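Local coordinates for protein transcriptional regulator (PDB 2O0Y) that probably binds DNA and regulates transcription, as a putative regulator of the IclR family, at residues B[116-121]-B[125-130]; B[129-132]-B[138-141]; B[146-151]-B[156-161]; B[167-172]-B[180-185]; B[192-197]-B[243-248]. One frame throughout, in Å; residues are numbered along the deposited sequence.

Contact 1: B[116-121]-B[125-130]; sequences LYIRQG and VVVAQC
Tyr-117 presents one face of its ring to Val-126, whose CG2 lies 3.6 Å from the ring centroid and 25° off the normal, a CH-pi contact. CG of Tyr-117 stands opposite the carbonyl carbon (chi1 -81°), which lays the ring across the neighbouring strand, and its OH reaches Arg-124 in a hydrogen bond. Were Tyr-117 replaced by an alanine, Val-126 would probably lose its aromatic cover and Arg-124 its hydroxyl partner. Val-127 works at two corners: its CG2 presses to 3.5 Å from CD2 of Leu-116, a tight fit, while its CG1 meets CG1 of Ile-118 at 3.6 Å, these two side chains running nearly at right angles. Branched valines and isoleucine suit such extended backbones. A classic beta bulge explains the double reach, since Val-127 and Ala-128 both face Leu-116: Val-127 N donates to Leu-116 O (2.9 Å), and Leu-116 N to Ala-128 O (2.7 Å). Beyond it, Ile-118 and Val-125 exchange two backbone bonds in regular antiparallel fashion. The hairpin lies within a larger sheet: strand 219-228 borders strand 113-120, and Met-103 of helix 97-110 packs on Leu-116 and Ala-128.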
# COMPACT_ATOMS: atom_id res chain seq x y z
N LEU B 116 -13.02 15.44 -0.64
CA LEU B 116 -12.63 14.71 0.56
C LEU B 116 -11.16 14.42 0.36
O LEU B 116 -10.81 13.68 -0.57
CB LEU B 116 -13.39 13.39 0.73
CG LEU B 116 -13.27 12.68 2.10
CD1 LEU B 116 -14.45 11.77 2.30
CD2 LEU B 116 -12.08 11.75 2.11
N TYR B 117 -10.31 14.98 1.21
CA TYR B 117 -8.86 14.80 1.03
C TYR B 117 -8.29 13.92 2.09
O TYR B 117 -8.78 13.96 3.22
CB TYR B 117 -8.20 16.13 1.29
CG TYR B 117 -8.17 17.15 0.21
CD1 TYR B 117 -7.14 17.12 -0.73
CD2 TYR B 117 -9.11 18.20 0.17
CE1 TYR B 117 -7.06 18.11 -1.72
CE2 TYR B 117 -9.01 19.20 -0.80
CZ TYR B 117 -7.97 19.15 -1.72
OH TYR B 117 -7.81 20.10 -2.70
N ILE B 118 -7.25 13.15 1.76
CA ILE B 118 -6.40 12.53 2.76
C ILE B 118 -4.95 12.95 2.56
O ILE B 118 -4.61 13.56 1.53
CB ILE B 118 -6.53 10.97 2.65
CG1 ILE B 118 -6.16 10.52 1.23
CG2 ILE B 118 -7.95 10.52 3.02
CD1 ILE B 118 -5.87 9.00 1.04
N ARG B 119 -4.06 12.56 3.49
CA ARG B 119 -2.66 12.80 3.35
C ARG B 119 -2.05 11.49 2.87
O ARG B 119 -2.44 10.39 3.33
CB ARG B 119 -2.03 13.17 4.70
CG ARG B 119 -0.54 13.43 4.66
CD ARG B 119 0.01 13.79 6.06
NE ARG B 119 0.03 12.67 7.02
CZ ARG B 119 0.91 11.67 7.01
NH1 ARG B 119 1.83 11.55 6.06
NH2 ARG B 119 0.85 10.75 7.96
N GLN B 120 -1.12 11.63 1.93
CA GLN B 120 -0.33 10.54 1.47
C GLN B 120 1.08 11.08 1.42
O GLN B 120 1.40 11.93 0.61
CB GLN B 120 -0.82 10.08 0.11
CG GLN B 120 -2.12 9.26 0.20
CD GLN B 120 -2.33 8.29 -0.97
OE1 GLN B 120 -2.06 8.63 -2.14
NE2 GLN B 120 -2.81 7.07 -0.65
N GLY B 121 1.92 10.62 2.34
CA GLY B 121 3.28 11.17 2.49
C GLY B 121 3.17 12.63 2.87
O GLY B 121 2.41 12.97 3.78
N VAL B 125 -4.40 14.53 -1.26
CA VAL B 125 -4.96 13.83 -2.40
C VAL B 125 -6.45 13.84 -2.22
O VAL B 125 -6.96 13.49 -1.15
CB VAL B 125 -4.50 12.36 -2.44
CG1 VAL B 125 -4.92 11.69 -3.76
CG2 VAL B 125 -3.00 12.31 -2.29
N VAL B 126 -7.15 14.25 -3.27
CA VAL B 126 -8.62 14.15 -3.28
C VAL B 126 -8.98 12.74 -3.62
O VAL B 126 -8.53 12.17 -4.64
CB VAL B 126 -9.27 15.16 -4.29
CG1 VAL B 126 -10.72 14.99 -4.35
CG2 VAL B 126 -8.94 16.59 -3.88
N VAL B 127 -9.72 12.11 -2.72
CA VAL B 127 -10.08 10.71 -2.95
C VAL B 127 -11.58 10.51 -3.17
O VAL B 127 -12.03 9.42 -3.54
CB VAL B 127 -9.58 9.83 -1.79
CG1 VAL B 127 -8.00 9.79 -1.80
CG2 VAL B 127 -10.20 10.27 -0.43
N ALA B 128 -12.36 11.55 -2.89
CA ALA B 128 -13.73 11.61 -3.39
C ALA B 128 -14.16 13.06 -3.54
O ALA B 128 -13.61 13.92 -2.85
CB ALA B 128 -14.72 10.87 -2.40
N GLN B 129 -15.10 13.32 -4.46
CA GLN B 129 -15.42 14.71 -4.84
C GLN B 129 -16.86 14.84 -5.30
O GLN B 129 -17.34 13.96 -6.01
CB GLN B 129 -14.51 15.09 -6.01
CG GLN B 129 -14.61 16.54 -6.50
CD GLN B 129 -13.55 16.85 -7.55
OE1 GLN B 129 -13.65 16.39 -8.69
NE2 GLN B 129 -12.48 17.61 -7.16
N CYS B 130 -17.54 15.92 -4.91
CA CYS B 130 -18.86 16.22 -5.47
C CYS B 130 -18.79 17.63 -6.03
O CYS B 130 -18.71 18.60 -5.27
CB CYS B 130 -19.93 16.15 -4.39
SG CYS B 130 -20.22 14.41 -3.87

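Contact 2: B[129-132]-B[138-141]; sequences QCES and SVIP
Gln-129 stretches from the end of its strand to the backbone of Ile-140, and its conformation is what makes the bond possible. Its CG is trans to the backbone N (chi1 -176°) and the chain stays extended beyond it, so the amide arrives at full length. NE2 donates to Ile-140 O at 2.7 Å, in the carbonyl plane and on a lone pair, with the acceptor tilted 18° out of the glutamine's amide plane. A water closes the small ring: it donates to Gln-129 OE1 at 2.6 Å and to Ile-140 O at 3.1 Å. With NE2 also bonded to OD1 of Asn-115, the amide is fixed in its rotation, and glutamine suits the place because it both donates and accepts. A leucine here would probably leave Ile-140 O without its amide donor and the bridging water without its second acceptor. Glu-131 makes a looser approach, OE1 standing 4.4 Å from CG2 of Val-139; its carboxylate is engaged by a salt bridge to Arg-137. Here a strand side chain ties down the loop that follows it, the connection from strand 123-130 to the edge strand 146-147 of the sheet in the IclR C-terminal, GAF-like domain.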
# COMPACT_ATOMS: atom_id res chain seq x y z
N GLN B 129 -15.10 13.32 -4.46
CA GLN B 129 -15.42 14.71 -4.84
C GLN B 129 -16.86 14.84 -5.30
O GLN B 129 -17.34 13.96 -6.01
CB GLN B 129 -14.51 15.09 -6.01
CG GLN B 129 -14.61 16.54 -6.50
CD GLN B 129 -13.55 16.85 -7.55
OE1 GLN B 129 -13.65 16.39 -8.69
NE2 GLN B 129 -12.48 17.61 -7.16
N CYS B 130 -17.54 15.92 -4.91
CA CYS B 130 -18.86 16.22 -5.47
C CYS B 130 -18.79 17.63 -6.03
O CYS B 130 -18.71 18.60 -5.27
CB CYS B 130 -19.93 16.15 -4.39
SG CYS B 130 -20.22 14.41 -3.87
N GLU B 131 -18.79 17.74 -7.35
CA GLU B 131 -18.66 19.06 -7.97
C GLU B 131 -19.98 19.79 -7.92
O GLU B 131 -21.05 19.17 -8.04
CB GLU B 131 -18.25 18.92 -9.40
CG GLU B 131 -16.74 18.56 -9.60
CD GLU B 131 -16.46 18.46 -11.08
OE1 GLU B 131 -16.57 19.49 -11.77
OE2 GLU B 131 -16.19 17.36 -11.58
N SER B 132 -19.94 21.10 -7.78
CA SER B 132 -21.15 21.89 -7.90
C SER B 132 -21.47 22.13 -9.40
O SER B 132 -20.71 21.72 -10.28
CB SER B 132 -21.02 23.21 -7.14
OG SER B 132 -20.33 24.22 -7.87
N SER B 138 -14.14 24.95 -8.18
CA SER B 138 -12.92 24.14 -8.00
C SER B 138 -13.10 22.84 -8.75
O SER B 138 -14.14 22.17 -8.64
CB SER B 138 -12.64 23.74 -6.52
OG SER B 138 -11.91 22.50 -6.51
N VAL B 139 -12.10 22.49 -9.54
CA VAL B 139 -12.17 21.25 -10.32
C VAL B 139 -10.86 20.44 -10.17
O VAL B 139 -10.41 19.79 -11.14
CB VAL B 139 -12.47 21.57 -11.80
CG1 VAL B 139 -11.52 22.63 -12.35
CG2 VAL B 139 -12.38 20.34 -12.64
N ILE B 140 -10.27 20.45 -8.97
CA ILE B 140 -9.06 19.65 -8.65
C ILE B 140 -9.18 18.16 -9.02
O ILE B 140 -10.14 17.50 -8.60
CB ILE B 140 -8.73 19.74 -7.13
CG1 ILE B 140 -8.32 21.14 -6.75
CG2 ILE B 140 -7.50 18.92 -6.77
CD1 ILE B 140 -6.78 21.20 -6.61
N PRO B 141 -8.21 17.62 -9.78
CA PRO B 141 -8.30 16.20 -10.12
C PRO B 141 -8.15 15.22 -8.97
O PRO B 141 -7.37 15.46 -8.03
CB PRO B 141 -7.16 16.01 -11.12
CG PRO B 141 -6.25 17.09 -10.89
CD PRO B 141 -7.04 18.26 -10.40
O HOH W 1 -12.08 16.61 -10.79

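Contact 3: B[146-151]-B[156-161]; sequences YPLWAG and ILLLAA
Leu-148 packs against Leu-157 and Leu-158 where the chain leaves edge strand 146-147, turns into helix 152-157 and comes back past its own beginning, a strand-to-helix connection in the GAF-like IclR C-terminal domain. Apolar side-chain packing is the main link between the two segments. The methyls of Leu-148 divide the work: CD2 touches CD1 of Leu-157 at 3.9 Å, with the two side chains nearly perpendicular, while CD1 touches CD2 of Leu-158 at 3.8 Å in a slanting approach. All three leucines are buried and turn CG away from their own carbonyl carbon (chi1 -76° for Leu-148), directing their branched ends into one another. Leucine fits here because a forked tip can serve two neighbours at once.

Polar interactions act within or around the segments. Gly-151 takes the N-cap position of helix 152-157, with a positive phi at which a side chain would be jammed against the preceding carbonyl; its N bonds to OE1 of Glu-200. At the far end, Leu-159 N donates to Ile-156 O (3.0 Å), and Ala-161 N to Leu-158 O (3.1 Å), each bond spanning three residues.

Aromatic contacts flank the cluster. The ring of Trp-149 has Pro-147 over one face and meets the ring of His-174 with planes about 85° apart. Behind the leucines, Leu-158 leans on Val-186 of helix 178-192 and Leu-157 on Arg-124 of strand 123-130. Leu-158 also brings its second methyl, CD1, to 3.9 Å from the backbone O of Leu-148.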
# COMPACT_ATOMS: atom_id res chain seq x y z
N TYR B 146 -1.09 16.92 -4.26
CA TYR B 146 -0.81 18.35 -4.18
C TYR B 146 -0.14 18.63 -2.84
O TYR B 146 -0.19 17.81 -1.92
CB TYR B 146 -2.08 19.20 -4.32
CG TYR B 146 -2.63 19.32 -5.73
CD1 TYR B 146 -2.29 20.40 -6.55
CD2 TYR B 146 -3.44 18.33 -6.26
CE1 TYR B 146 -2.77 20.49 -7.85
CE2 TYR B 146 -3.90 18.40 -7.54
CZ TYR B 146 -3.58 19.49 -8.33
OH TYR B 146 -4.08 19.53 -9.61
N PRO B 147 0.51 19.80 -2.73
CA PRO B 147 1.31 20.08 -1.53
C PRO B 147 0.44 20.23 -0.29
O PRO B 147 -0.78 20.41 -0.40
CB PRO B 147 2.01 21.41 -1.87
CG PRO B 147 1.15 22.03 -2.92
CD PRO B 147 0.61 20.89 -3.73
N LEU B 148 1.07 20.13 0.89
CA LEU B 148 0.32 20.32 2.15
C LEU B 148 0.55 21.73 2.70
O LEU B 148 -0.05 22.09 3.71
CB LEU B 148 0.78 19.32 3.23
CG LEU B 148 0.36 17.85 3.19
CD1 LEU B 148 1.09 17.10 4.29
CD2 LEU B 148 -1.16 17.75 3.34
N TRP B 149 1.40 22.51 2.04
CA TRP B 149 1.85 23.83 2.57
C TRP B 149 0.95 24.99 2.16
O TRP B 149 1.03 26.05 2.76
CB TRP B 149 3.33 24.13 2.26
CG TRP B 149 3.71 23.94 0.82
CD1 TRP B 149 4.33 22.84 0.25
CD2 TRP B 149 3.53 24.89 -0.24
NE1 TRP B 149 4.52 23.05 -1.10
CE2 TRP B 149 4.04 24.29 -1.42
CE3 TRP B 149 2.97 26.17 -0.31
CZ2 TRP B 149 3.99 24.94 -2.67
CZ3 TRP B 149 2.93 26.82 -1.54
CH2 TRP B 149 3.42 26.20 -2.71
N ALA B 150 0.07 24.76 1.17
CA ALA B 150 -0.89 25.77 0.73
C ALA B 150 -2.34 25.26 0.83
O ALA B 150 -2.62 24.15 0.40
CB ALA B 150 -0.60 26.18 -0.74
N GLY B 151 -3.23 26.07 1.39
CA GLY B 151 -4.68 25.81 1.39
C GLY B 151 -5.19 25.22 2.70
O GLY B 151 -4.41 24.81 3.58
N ILE B 156 -5.55 21.20 7.84
CA ILE B 156 -6.41 20.27 8.60
C ILE B 156 -5.71 18.91 8.67
O ILE B 156 -5.59 18.35 9.74
CB ILE B 156 -7.83 20.15 7.99
CG1 ILE B 156 -8.63 21.47 8.18
CG2 ILE B 156 -8.59 18.93 8.58
CD1 ILE B 156 -9.02 21.75 9.64
N LEU B 157 -5.19 18.40 7.54
CA LEU B 157 -4.50 17.10 7.57
C LEU B 157 -3.30 17.13 8.50
O LEU B 157 -2.98 16.10 9.09
CB LEU B 157 -4.06 16.68 6.17
CG LEU B 157 -5.27 16.43 5.25
CD1 LEU B 157 -4.80 16.37 3.79
CD2 LEU B 157 -5.96 15.10 5.68
N LEU B 158 -2.64 18.28 8.63
CA LEU B 158 -1.42 18.33 9.45
C LEU B 158 -1.76 18.33 10.93
O LEU B 158 -0.86 18.29 11.75
CB LEU B 158 -0.56 19.56 9.13
CG LEU B 158 0.18 19.46 7.80
CD1 LEU B 158 0.73 20.85 7.36
CD2 LEU B 158 1.30 18.38 7.89
N LEU B 159 -3.05 18.37 11.27
CA LEU B 159 -3.51 18.24 12.67
C LEU B 159 -3.11 16.89 13.19
O LEU B 159 -2.79 16.76 14.38
CB LEU B 159 -5.03 18.36 12.79
CG LEU B 159 -5.71 19.71 12.61
CD1 LEU B 159 -7.24 19.56 12.66
CD2 LEU B 159 -5.27 20.70 13.66
N ALA B 160 -3.16 15.86 12.34
CA ALA B 160 -2.72 14.53 12.77
C ALA B 160 -1.21 14.28 12.62
O ALA B 160 -0.72 13.25 13.02
CB ALA B 160 -3.54 13.42 12.08
N ALA B 161 -0.47 15.22 12.04
CA ALA B 161 0.93 14.96 11.77
C ALA B 161 1.82 16.17 12.02
O ALA B 161 2.46 16.63 11.09
CB ALA B 161 1.12 14.46 10.34

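Contact 4: B[167-172]-B[180-185]; sequences DVAADS and DQLREK
Ala-169 and Leu-182 mark the closest backbone approach between helix 165-171 and helix 178-192, with their CA atoms 7.2 Å apart. Alanine suits this closest point, since its single methyl takes little room beside Val-168; its CB lies 4.5 Å from CD2 of Leu-182. The first segment finishes with Ser-172, whose N and OG both bond to Ala-169 O, the hydroxyl at 3.0 Å and tilted 19° from the carbonyl plane. That oxygen is thus gripped twice, and Ser-172 OG in turn bonds to N of His-174, holding the turn where the chain leaves the helix. In the second segment Lys-185 N bonds to Gln-181 O (3.0 Å) and Glu-184 N to Asp-180 O (3.1 Å), the regular alpha-helical spacing.

Among side chains, Leu-182 does the reaching. Its CG lies opposite the backbone N (chi1 -168°), and with chi2 at 56° CD2 extends outward to meet CG1 of Val-168 at 3.8 Å, the two side chains crossing at about a right angle. Leucine supplies the length that the short valine and alanine lack, and all three are buried. Beside the apolar contact, Arg-183 NH1 forms a salt bridge with Asp-180 OD1 (3.4 Å), a turn earlier in its own helix, and NH2 forms another with Asp-166 of the first helix, so one guanidinium links both. Phe-178 packs on Ala-169 and Ser-172 nearby. The arrangement is a pair of consecutive helices joined by a short loop, packed by small and branched aliphatic residues, within the IclR C-terminal domain.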
# COMPACT_ATOMS: atom_id res chain seq x y z
N ASP B 167 9.16 19.40 7.41
CA ASP B 167 9.51 18.87 6.10
C ASP B 167 8.60 19.43 5.01
O ASP B 167 9.07 19.80 3.93
CB ASP B 167 9.49 17.33 6.10
CG ASP B 167 10.54 16.72 7.01
OD1 ASP B 167 11.63 17.33 7.26
OD2 ASP B 167 10.26 15.61 7.49
N VAL B 168 7.31 19.51 5.31
CA VAL B 168 6.32 20.15 4.44
C VAL B 168 6.73 21.61 4.20
O VAL B 168 6.58 22.13 3.10
CB VAL B 168 4.91 20.08 5.08
CG1 VAL B 168 3.94 21.08 4.45
CG2 VAL B 168 4.35 18.66 4.99
N ALA B 169 7.26 22.26 5.24
CA ALA B 169 7.63 23.68 5.16
C ALA B 169 8.86 23.87 4.27
O ALA B 169 8.94 24.86 3.54
CB ALA B 169 7.89 24.25 6.56
N ALA B 170 9.80 22.93 4.35
CA ALA B 170 11.01 22.93 3.52
C ALA B 170 10.68 22.66 2.05
O ALA B 170 11.46 23.04 1.17
CB ALA B 170 12.00 21.93 4.02
N ASP B 171 9.54 22.02 1.80
CA ASP B 171 9.06 21.72 0.46
C ASP B 171 8.42 22.92 -0.20
O ASP B 171 8.30 22.96 -1.42
CB ASP B 171 8.03 20.58 0.48
N SER B 172 8.02 23.92 0.59
CA SER B 172 7.37 25.09 0.01
C SER B 172 8.38 25.96 -0.75
O SER B 172 9.60 25.76 -0.62
CB SER B 172 6.69 25.89 1.12
OG SER B 172 7.61 26.79 1.70
N ASP B 180 7.75 27.73 11.37
CA ASP B 180 7.07 28.33 12.52
C ASP B 180 5.69 28.88 12.20
O ASP B 180 4.76 28.66 12.99
CB ASP B 180 7.93 29.45 13.13
CG ASP B 180 9.26 28.94 13.65
OD1 ASP B 180 9.40 27.72 13.89
OD2 ASP B 180 10.18 29.78 13.85
N GLN B 181 5.55 29.57 11.06
CA GLN B 181 4.28 30.15 10.61
C GLN B 181 3.23 29.06 10.36
O GLN B 181 2.14 29.08 10.95
CB GLN B 181 4.47 30.98 9.33
CG GLN B 181 5.42 32.17 9.43
N LEU B 182 3.56 28.12 9.48
CA LEU B 182 2.73 26.96 9.25
C LEU B 182 2.30 26.25 10.54
O LEU B 182 1.12 25.97 10.71
CB LEU B 182 3.42 26.00 8.29
CG LEU B 182 2.58 24.86 7.69
CD1 LEU B 182 1.32 25.37 6.95
CD2 LEU B 182 3.41 24.01 6.77
N ARG B 183 3.24 25.99 11.45
CA ARG B 183 2.95 25.37 12.75
C ARG B 183 1.87 26.14 13.55
O ARG B 183 1.01 25.54 14.20
CB ARG B 183 4.24 25.24 13.58
CG ARG B 183 4.14 24.34 14.83
CD ARG B 183 5.50 24.14 15.53
NE ARG B 183 6.31 23.21 14.74
CZ ARG B 183 7.31 23.55 13.94
NH1 ARG B 183 7.70 24.82 13.83
NH2 ARG B 183 7.95 22.61 13.26
N GLU B 184 1.92 27.47 13.48
CA GLU B 184 1.01 28.32 14.25
C GLU B 184 -0.39 28.30 13.63
O GLU B 184 -1.39 28.16 14.34
CB GLU B 184 1.54 29.75 14.41
CG GLU B 184 2.84 29.86 15.27
CD GLU B 184 3.15 31.29 15.75
OE1 GLU B 184 2.36 32.22 15.43
OE2 GLU B 184 4.19 31.50 16.46
N LYS B 185 -0.46 28.37 12.30
CA LYS B 185 -1.75 28.31 11.61
C LYS B 185 -2.42 26.93 11.83
O LYS B 185 -3.64 26.87 12.04
CB LYS B 185 -1.59 28.63 10.14
CG LYS B 185 -0.99 30.03 9.86
CD LYS B 185 -0.73 30.27 8.34
CE LYS B 185 0.12 29.13 7.72
NZ LYS B 185 0.23 29.14 6.22

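Contact 5: B[192-197]-B[243-248]; sequences RGYQLV and CTRAAA
Tyr-194 turns one edge of its ring to NH2 of Arg-245, and its path explains how. From CB, which heads toward helix 237-254, the ring swings to the position where CG sits between the backbone N and the carbonyl carbon (chi1 61°). The CD1 side of the ring then faces the arginine: CD1 lies 3.9 Å from Arg-245 NH2, and CE1 comes closest at 3.7 Å. NH2 stands near the ring plane, with ring and guanidinium planes 74° apart, so this is not a cation stacked over the aromatic face. One face is used by Arg-192, whose CG sits 3.5 Å above the plane, offset toward the rim. Tyr-194 also meets the ring of Phe-210 at a shallow angle, about 25° between planes, and Phe-210 touches Arg-245 as well. These residues lie where helix 178-192 passes into strand 195-198, the outermost strand of the antiparallel sheet of the GAF-like domain, on whose surface helix 237-254 packs. Gly-193 makes that passage: its positive phi leaves the helix, and a CB there would point toward helix 237-254 and be jammed against the carbonyl O of Arg-192, which makes glycine the natural choice. Arg-192 then folds back on the backbone, NE (2.9 Å) and NH2 (2.8 Å) both donating to Tyr-194 O, the NE bond coming from above the carbonyl plane.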
# COMPACT_ATOMS: atom_id res chain seq x y z
N ARG B 192 -10.10 26.50 16.62
CA ARG B 192 -11.35 26.92 15.96
C ARG B 192 -12.23 25.76 15.46
O ARG B 192 -13.46 25.86 15.48
CB ARG B 192 -11.01 27.80 14.78
CG ARG B 192 -12.19 28.51 14.16
CD ARG B 192 -11.69 29.49 13.15
NE ARG B 192 -10.67 28.82 12.36
CZ ARG B 192 -9.38 29.13 12.38
NH1 ARG B 192 -8.95 30.15 13.15
NH2 ARG B 192 -8.52 28.43 11.62
N GLY B 193 -11.59 24.69 14.98
CA GLY B 193 -12.29 23.49 14.52
C GLY B 193 -12.36 23.40 13.01
O GLY B 193 -12.91 22.45 12.46
N TYR B 194 -11.82 24.41 12.33
CA TYR B 194 -11.79 24.42 10.88
C TYR B 194 -10.75 25.41 10.37
O TYR B 194 -10.21 26.22 11.13
CB TYR B 194 -13.18 24.74 10.29
CG TYR B 194 -13.72 26.08 10.69
CD1 TYR B 194 -14.53 26.23 11.82
CD2 TYR B 194 -13.40 27.23 9.95
CE1 TYR B 194 -15.00 27.52 12.21
CE2 TYR B 194 -13.89 28.52 10.33
CZ TYR B 194 -14.68 28.64 11.43
OH TYR B 194 -15.15 29.90 11.79
N GLN B 195 -10.49 25.33 9.07
CA GLN B 195 -9.60 26.26 8.38
C GLN B 195 -10.36 26.98 7.27
O GLN B 195 -11.04 26.34 6.49
CB GLN B 195 -8.44 25.49 7.74
CG GLN B 195 -7.38 24.99 8.75
CD GLN B 195 -6.44 26.05 9.16
OE1 GLN B 195 -6.48 27.14 8.61
NE2 GLN B 195 -5.57 25.76 10.14
N LEU B 196 -10.23 28.30 7.20
CA LEU B 196 -10.85 29.08 6.13
C LEU B 196 -9.75 30.02 5.63
O LEU B 196 -9.30 30.87 6.38
CB LEU B 196 -12.06 29.86 6.68
CG LEU B 196 -12.62 30.97 5.79
CD1 LEU B 196 -13.23 30.39 4.54
CD2 LEU B 196 -13.68 31.68 6.58
N VAL B 197 -9.28 29.80 4.40
CA VAL B 197 -8.12 30.52 3.88
C VAL B 197 -8.47 31.09 2.50
O VAL B 197 -9.32 30.53 1.78
CB VAL B 197 -6.91 29.56 3.71
CG1 VAL B 197 -6.61 28.81 5.02
CG2 VAL B 197 -7.17 28.58 2.64
N CYS B 243 -23.07 24.58 7.26
CA CYS B 243 -23.32 23.36 6.48
C CYS B 243 -22.16 22.39 6.55
O CYS B 243 -22.37 21.18 6.63
CB CYS B 243 -23.64 23.67 5.01
SG CYS B 243 -25.12 24.70 4.87
N THR B 244 -20.93 22.91 6.44
CA THR B 244 -19.79 22.00 6.38
C THR B 244 -19.55 21.37 7.74
O THR B 244 -19.16 20.22 7.83
CB THR B 244 -18.54 22.71 5.83
OG1 THR B 244 -18.89 23.32 4.59
CG2 THR B 244 -17.42 21.70 5.53
N ARG B 245 -19.82 22.12 8.81
CA ARG B 245 -19.67 21.59 10.18
C ARG B 245 -20.60 20.43 10.39
O ARG B 245 -20.19 19.42 10.91
CB ARG B 245 -20.01 22.65 11.24
CG ARG B 245 -19.69 22.16 12.64
CD ARG B 245 -20.19 23.15 13.75
NE ARG B 245 -19.50 24.44 13.71
CZ ARG B 245 -18.24 24.64 14.12
NH1 ARG B 245 -17.52 23.63 14.59
NH2 ARG B 245 -17.71 25.85 14.08
N ALA B 246 -21.87 20.59 10.01
CA ALA B 246 -22.87 19.51 10.19
C ALA B 246 -22.50 18.28 9.38
O ALA B 246 -22.62 17.17 9.87
CB ALA B 246 -24.25 20.00 9.79
N ALA B 247 -22.09 18.49 8.13
CA ALA B 247 -21.74 17.37 7.23
C ALA B 247 -20.57 16.60 7.79
O ALA B 247 -20.56 15.36 7.79
CB ALA B 247 -21.37 17.94 5.85
N ALA B 248 -19.54 17.32 8.23
CA ALA B 248 -18.36 16.65 8.81
C ALA B 248 -18.77 15.79 10.03
O ALA B 248 -18.34 14.64 10.20
CB ALA B 248 -17.30 17.71 9.20

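Overall arrangement
All five contacts fall within the IclR C-terminal domain and follow one another along the chain. Contact 1 is a beta hairpin of the sheet; contact 2 shares Gln-129 and Cys-130 with it, their centres about 11 Å apart, and Ile-140 reaches Val-126. Contact 3, also about 11 Å from contact 1 between centres, lays Leu-157 against the backbone of Ile-118. From there Leu-148 and Trp-149 pack on Val-168 and Ser-172 of contact 4, about 9 Å away between centres. Contact 5 rejoins the sheet at its other edge: Gln-195 NE2 lies 2.9 Å from Lys-185 O, a probable hydrogen bond to contact 4, and Ile-156 of contact 3 touches Gln-195.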